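Local coordinates for protein ubiquitin conjugating enzyme (Agrocybe aegerita, PDB 3WE5) that probably accepts activated ubiquitin as a thioester and passes it on toward protein substrates, as an E2 enzyme of the UBE2W-like branch, at residues 44-49 and 57-62; 66-71 and 139-144. All coordinates share one frame; numbering follows the deposited sequence.

Contacts 1 and 2 follow one another along the chain and illustrate how a small sheet-and-helix fold ties its parts together: first a hairpin between sequence neighbours, then a loop meeting the end of a distant helix. Their centres lie about 16 Å apart. Where they touch, Val62 CG1 packs on Ala139 CB at 3.7 Å, and Glu61 CG lies 3.4 Å from Glu71 O; a short connection leads the chain from strand 55-61 to 66-71. Helix 127-140 serves both, lying under Ile45 and Phe58 and ending in 139-144. Contact 2 also lies beside Val102 and His103, which opens a His-Pro-His segment probably corresponding to the HPN motif near the E2 active site, as in UBE2W.

Contact 1: residues 44-49 and 57-62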
loop_
_atom_site.group_PDB
_atom_site.type_symbol
_atom_site.label_atom_id
_atom_site.label_comp_id
_atom_site.label_asym_id
_atom_site.label_seq_id
_atom_site.Cartn_x
_atom_site.Cartn_y
_atom_site.Cartn_z
ATOM N N GLY A 44 7.520 20.194 15.765
ATOM C CA GLY A 44 6.800 18.936 15.765
ATOM C C GLY A 44 7.763 17.770 15.937
ATOM O O GLY A 44 7.346 16.636 16.149
ATOM N N ILE A 45 9.049 18.052 15.852
ATOM C CA ILE A 45 10.034 16.966 15.984
ATOM C C ILE A 45 10.798 17.160 17.286
ATOM O O ILE A 45 11.301 18.237 17.566
ATOM C CB ILE A 45 10.977 16.924 14.769
ATOM C CG1 ILE A 45 10.217 16.533 13.504
ATOM C CG2 ILE A 45 12.134 15.925 15.024
ATOM C CD1 ILE A 45 10.877 17.035 12.245
ATOM N N THR A 46 10.863 16.125 18.123
ATOM C CA THR A 46 11.584 16.264 19.394
ATOM C C THR A 46 12.547 15.101 19.598
ATOM O O THR A 46 12.147 13.956 19.460
ATOM C CB THR A 46 10.614 16.255 20.571
ATOM O OG1 THR A 46 9.617 17.264 20.357
ATOM C CG2 THR A 46 11.341 16.528 21.876
ATOM N N LEU A 47 13.798 15.414 19.908
ATOM C CA LEU A 47 14.775 14.380 20.325
ATOM C C LEU A 47 14.482 13.948 21.754
ATOM O O LEU A 47 14.432 14.798 22.656
ATOM C CB LEU A 47 16.203 14.929 20.206
ATOM C CG LEU A 47 17.303 13.965 20.698
ATOM C CD1 LEU A 47 17.343 12.761 19.789
ATOM C CD2 LEU A 47 18.634 14.671 20.678
ATOM N N VAL A 48 14.245 12.644 21.935
ATOM C CA VAL A 48 13.897 12.031 23.231
ATOM C C VAL A 48 15.082 11.289 23.854
ATOM O O VAL A 48 15.267 11.325 25.068
ATOM C CB VAL A 48 12.666 11.113 23.064
ATOM C CG1 VAL A 48 12.476 10.197 24.268
ATOM C CG2 VAL A 48 11.433 11.985 22.848
ATOM N N ASP A 49 15.911 10.668 23.030
ATOM C CA ASP A 49 17.043 9.921 23.581
ATOM C C ASP A 49 18.122 9.788 22.513
ATOM O O ASP A 49 17.833 9.431 21.361
ATOM C CB ASP A 49 16.580 8.532 24.017
ATOM C CG ASP A 49 17.706 7.736 24.643
ATOM O OD1 ASP A 49 18.603 7.270 23.891
ATOM O OD2 ASP A 49 17.700 7.594 25.882
ATOM N N LEU A 57 16.033 8.009 19.624
ATOM C CA LEU A 57 14.574 8.098 19.575
ATOM C C LEU A 57 14.122 9.561 19.473
ATOM O O LEU A 57 14.641 10.435 20.172
ATOM C CB LEU A 57 13.984 7.534 20.871
ATOM C CG LEU A 57 14.216 6.049 21.136
ATOM C CD1 LEU A 57 13.707 5.709 22.565
ATOM C CD2 LEU A 57 13.529 5.191 20.107
ATOM N N PHE A 58 13.142 9.793 18.600
ATOM C CA PHE A 58 12.465 11.086 18.456
ATOM C C PHE A 58 10.952 10.911 18.663
ATOM O O PHE A 58 10.415 9.826 18.492
ATOM C CB PHE A 58 12.663 11.628 17.029
ATOM C CG PHE A 58 14.056 12.029 16.713
ATOM C CD1 PHE A 58 15.001 11.074 16.353
ATOM C CD2 PHE A 58 14.444 13.363 16.768
ATOM C CE1 PHE A 58 16.300 11.451 16.053
ATOM C CE2 PHE A 58 15.735 13.755 16.467
ATOM C CZ PHE A 58 16.682 12.776 16.121
ATOM N N THR A 59 10.265 11.992 19.023
ATOM C CA THR A 59 8.815 12.021 18.815
ATOM C C THR A 59 8.522 12.863 17.583
ATOM O O THR A 59 9.214 13.839 17.323
ATOM C CB THR A 59 8.038 12.537 20.017
ATOM O OG1 THR A 59 8.454 13.860 20.330
ATOM C CG2 THR A 59 8.261 11.637 21.213
ATOM N N ILE A 60 7.505 12.444 16.834
ATOM C CA ILE A 60 7.108 13.125 15.603
ATOM C C ILE A 60 5.634 13.489 15.748
ATOM O O ILE A 60 4.771 12.610 15.938
ATOM C CB ILE A 60 7.245 12.201 14.405
ATOM C CG1 ILE A 60 8.702 11.725 14.241
ATOM C CG2 ILE A 60 6.725 12.883 13.123
ATOM C CD1 ILE A 60 9.717 12.837 14.012
ATOM N N GLU A 61 5.349 14.782 15.664
ATOM C CA GLU A 61 3.957 15.237 15.605
ATOM C C GLU A 61 3.765 15.934 14.282
ATOM O O GLU A 61 4.593 16.751 13.882
ATOM C CB GLU A 61 3.644 16.206 16.737
ATOM C CG GLU A 61 2.219 16.753 16.648
ATOM C CD GLU A 61 1.774 17.462 17.904
ATOM O OE1 GLU A 61 2.477 17.342 18.932
ATOM O OE2 GLU A 61 0.715 18.134 17.849
ATOM N N VAL A 62 2.673 15.622 13.593
ATOM C CA VAL A 62 2.390 16.233 12.305
ATOM C C VAL A 62 1.607 17.502 12.607
ATOM O O VAL A 62 0.617 17.457 13.358
ATOM C CB VAL A 62 1.539 15.322 11.432
ATOM C CG1 VAL A 62 1.297 15.962 10.067
ATOM C CG2 VAL A 62 2.219 13.945 11.258
HETATM O O HOH W 1 7.492 15.925 18.853
#
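A beta hairpin with a classic bulge joins strand 45-49, at the border of the sheet within this chain, to strand 55-61, and Leu57 O marks the irregularity. That carbonyl accepts from both Val48 N (2.9 Å) and Asp49 N (3.1 Å), which approach from the same face of its plane, while Leu57 N returns a bond to Asp49 O. Beyond the bulge the pairing is regular: Thr46 and Thr59 exchange two backbone bonds, and Glu61 N donates to Gly44 O at 2.8 Å.

The two faces differ in character. On one, Leu47 holds CG anti to its backbone N (chi1 176°), which helps bring CD1 over a face of the Phe58 ring, 3.9 Å from the centroid and offset toward the rim, in a CH-pi contact. Ile45 and Ile60 lie side by side on this face, CG1 to CD1 at 3.8 Å, and Ile45 CG2 reaches Phe58 CD2. Helices 24-39 and 127-140 cover this layer. On the other face, Thr46 and Thr59 point the same way, and a single water bonds to both hydroxyls and donates to Gly44 O, while Val48 CG2 crosses to Thr59 CG2 (3.6 Å). An apolar face against helices and a more polar one turned from them suit the antiparallel meander of the ubiquitin-conjugating fold, whose first two strands form this hairpin, bulged here at Leu57.

Contact 2: residues 66-71 and 139-144; sequences SQYQGE and ASCKKK
With CG anti to the carbonyl carbon (chi1 -62°) and a bend at chi2 (-68°), Gln67 folds its side chain against Lys144 and the backbone of 141-142. Lys144 likewise sets CG beside its own backbone N, which lays it against Gln67, and the methylene chain crosses that side chain at a slant. Lys144 CG meets Gln67 CB at 3.5 Å; one carbon further, Lys144 CD lies 3.5 Å from Gln67 O, and the bend at chi3 (53°) then turns CE away from that oxygen. Gln67 CG, meanwhile, rests 3.5 Å from Cys141 O, and its amide carbon sits near Lys142 O.

Tyr68 carries the inner part of the contact. Cys141 CB meets the ring at its edge, 4.2 Å from Tyr68 CE2, and Cys141 SG stands 3.7 Å from Tyr68 OH. That hydroxyl is hydrogen-bonded to Val102 O, a tie that helps hold the buried side chain in place. The Lys144 chain runs opposite in direction to the Tyr68 side chain, CE to CE1 at 4.1 Å.

No direct hydrogen bond spans the two segments; one water bridges Gln67 N and Cys141 O instead. Within the loop, Ser66 OG accepts from Tyr68 N (3.0 Å) in an ST turn, and a type II turn follows from Tyr68 to Glu71. The contact thus fastens the connection between strands 55-61 and 72-78 to the C-terminal end of helix 127-140, beside Val102 and His103, while just beyond the helix Lys143 NZ hydrogen-bonds to Ser140 O of the second subunit.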
loop_
_atom_site.group_PDB
_atom_site.type_symbol
_atom_site.label_atom_id
_atom_site.label_comp_id
_atom_site.label_asym_id
_atom_site.label_seq_id
_atom_site.Cartn_x
_atom_site.Cartn_y
_atom_site.Cartn_z
ATOM N N SER A 66 -4.113 17.574 9.252
ATOM C CA SER A 66 -3.748 16.221 8.849
ATOM C C SER A 66 -4.644 15.197 9.511
ATOM O O SER A 66 -5.496 15.523 10.353
ATOM C CB SER A 66 -2.297 15.926 9.237
ATOM O OG SER A 66 -2.226 15.599 10.612
ATOM N N GLN A 67 -4.415 13.936 9.159
ATOM C CA GLN A 67 -5.151 12.828 9.728
ATOM C C GLN A 67 -4.606 12.391 11.086
ATOM O O GLN A 67 -5.126 11.467 11.695
ATOM C CB GLN A 67 -5.129 11.652 8.760
ATOM C CG GLN A 67 -5.810 11.955 7.423
ATOM C CD GLN A 67 -7.308 12.144 7.578
ATOM O OE1 GLN A 67 -8.008 11.240 8.038
ATOM N NE2 GLN A 67 -7.805 13.324 7.203
ATOM N N TYR A 68 -3.548 13.057 11.547
ATOM C CA TYR A 68 -2.846 12.656 12.771
ATOM C C TYR A 68 -2.758 13.836 13.736
ATOM O O TYR A 68 -1.847 13.919 14.554
ATOM C CB TYR A 68 -1.437 12.137 12.420
ATOM C CG TYR A 68 -1.443 11.147 11.274
ATOM C CD1 TYR A 68 -1.677 9.799 11.501
ATOM C CD2 TYR A 68 -1.224 11.566 9.962
ATOM C CE1 TYR A 68 -1.695 8.897 10.457
ATOM C CE2 TYR A 68 -1.249 10.672 8.917
ATOM C CZ TYR A 68 -1.484 9.342 9.172
ATOM O OH TYR A 68 -1.500 8.441 8.126
ATOM N N GLN A 69 -3.722 14.750 13.642
ATOM C CA GLN A 69 -3.708 15.963 14.455
ATOM C C GLN A 69 -3.613 15.639 15.942
ATOM O O GLN A 69 -4.332 14.777 16.444
ATOM C CB GLN A 69 -4.965 16.803 14.160
ATOM C CG GLN A 69 -4.851 18.280 14.517
ATOM C CD GLN A 69 -4.944 18.532 16.011
ATOM O OE1 GLN A 69 -5.714 17.876 16.716
ATOM N NE2 GLN A 69 -4.148 19.476 16.506
ATOM N N GLY A 70 -2.688 16.308 16.630
ATOM C CA GLY A 70 -2.551 16.188 18.073
ATOM C C GLY A 70 -1.905 14.918 18.603
ATOM O O GLY A 70 -1.889 14.689 19.810
ATOM N N GLU A 71 -1.372 14.088 17.712
ATOM C CA GLU A 71 -0.789 12.818 18.128
ATOM C C GLU A 71 0.731 12.882 18.018
ATOM O O GLU A 71 1.254 13.575 17.144
ATOM C CB GLU A 71 -1.353 11.703 17.252
ATOM C CG GLU A 71 -2.866 11.788 17.155
ATOM C CD GLU A 71 -3.468 10.681 16.334
ATOM O OE1 GLU A 71 -2.914 10.374 15.256
ATOM O OE2 GLU A 71 -4.497 10.119 16.768
ATOM N N ALA A 139 1.851 13.929 6.702
ATOM C CA ALA A 139 1.012 15.106 6.445
ATOM C C ALA A 139 0.267 14.974 5.114
ATOM O O ALA A 139 -0.836 15.500 4.954
ATOM C CB ALA A 139 1.855 16.376 6.459
ATOM N N SER A 140 0.886 14.286 4.160
ATOM C CA SER A 140 0.335 14.165 2.807
ATOM C C SER A 140 -0.848 13.194 2.704
ATOM O O SER A 140 -1.591 13.227 1.719
ATOM C CB SER A 140 1.441 13.739 1.837
ATOM O OG SER A 140 1.669 12.345 1.919
ATOM N N CYS A 141 -1.029 12.336 3.708
ATOM C CA CYS A 141 -2.093 11.332 3.692
ATOM C C CYS A 141 -3.481 11.966 3.805
ATOM O O CYS A 141 -3.748 12.751 4.710
ATOM C CB CYS A 141 -1.883 10.326 4.820
ATOM S SG CYS A 141 -3.000 8.905 4.827
ATOM N N LYS A 142 -4.369 11.620 2.881
ATOM C CA LYS A 142 -5.725 12.147 2.941
ATOM C C LYS A 142 -6.685 11.137 3.558
ATOM O O LYS A 142 -7.810 11.484 3.919
ATOM C CB LYS A 142 -6.203 12.584 1.557
ATOM C CG LYS A 142 -5.454 13.790 0.976
ATOM C CD LYS A 142 -5.792 15.089 1.709
ATOM C CE LYS A 142 -5.061 16.295 1.108
ATOM N NZ LYS A 142 -3.609 16.322 1.465
ATOM N N LYS A 143 -6.231 9.895 3.701
ATOM C CA LYS A 143 -7.057 8.835 4.267
ATOM C C LYS A 143 -6.221 7.750 4.940
ATOM O O LYS A 143 -5.403 7.093 4.299
ATOM C CB LYS A 143 -7.926 8.202 3.179
ATOM C CG LYS A 143 -8.565 6.881 3.586
ATOM C CD LYS A 143 -9.065 6.134 2.357
ATOM C CE LYS A 143 -9.858 7.067 1.456
ATOM N NZ LYS A 143 -10.338 6.411 0.212
ATOM N N LYS A 144 -6.444 7.565 6.234
ATOM C CA LYS A 144 -5.702 6.590 7.022
ATOM C C LYS A 144 -6.058 5.158 6.668
ATOM O O LYS A 144 -7.178 4.710 6.916
ATOM C CB LYS A 144 -5.988 6.806 8.504
ATOM C CG LYS A 144 -5.580 8.163 9.039
ATOM C CD LYS A 144 -5.894 8.260 10.524
ATOM C CE LYS A 144 -5.287 7.086 11.261
ATOM N NZ LYS A 144 -5.762 6.973 12.672
HETATM O O HOH W 2 -2.517 13.457 6.921
#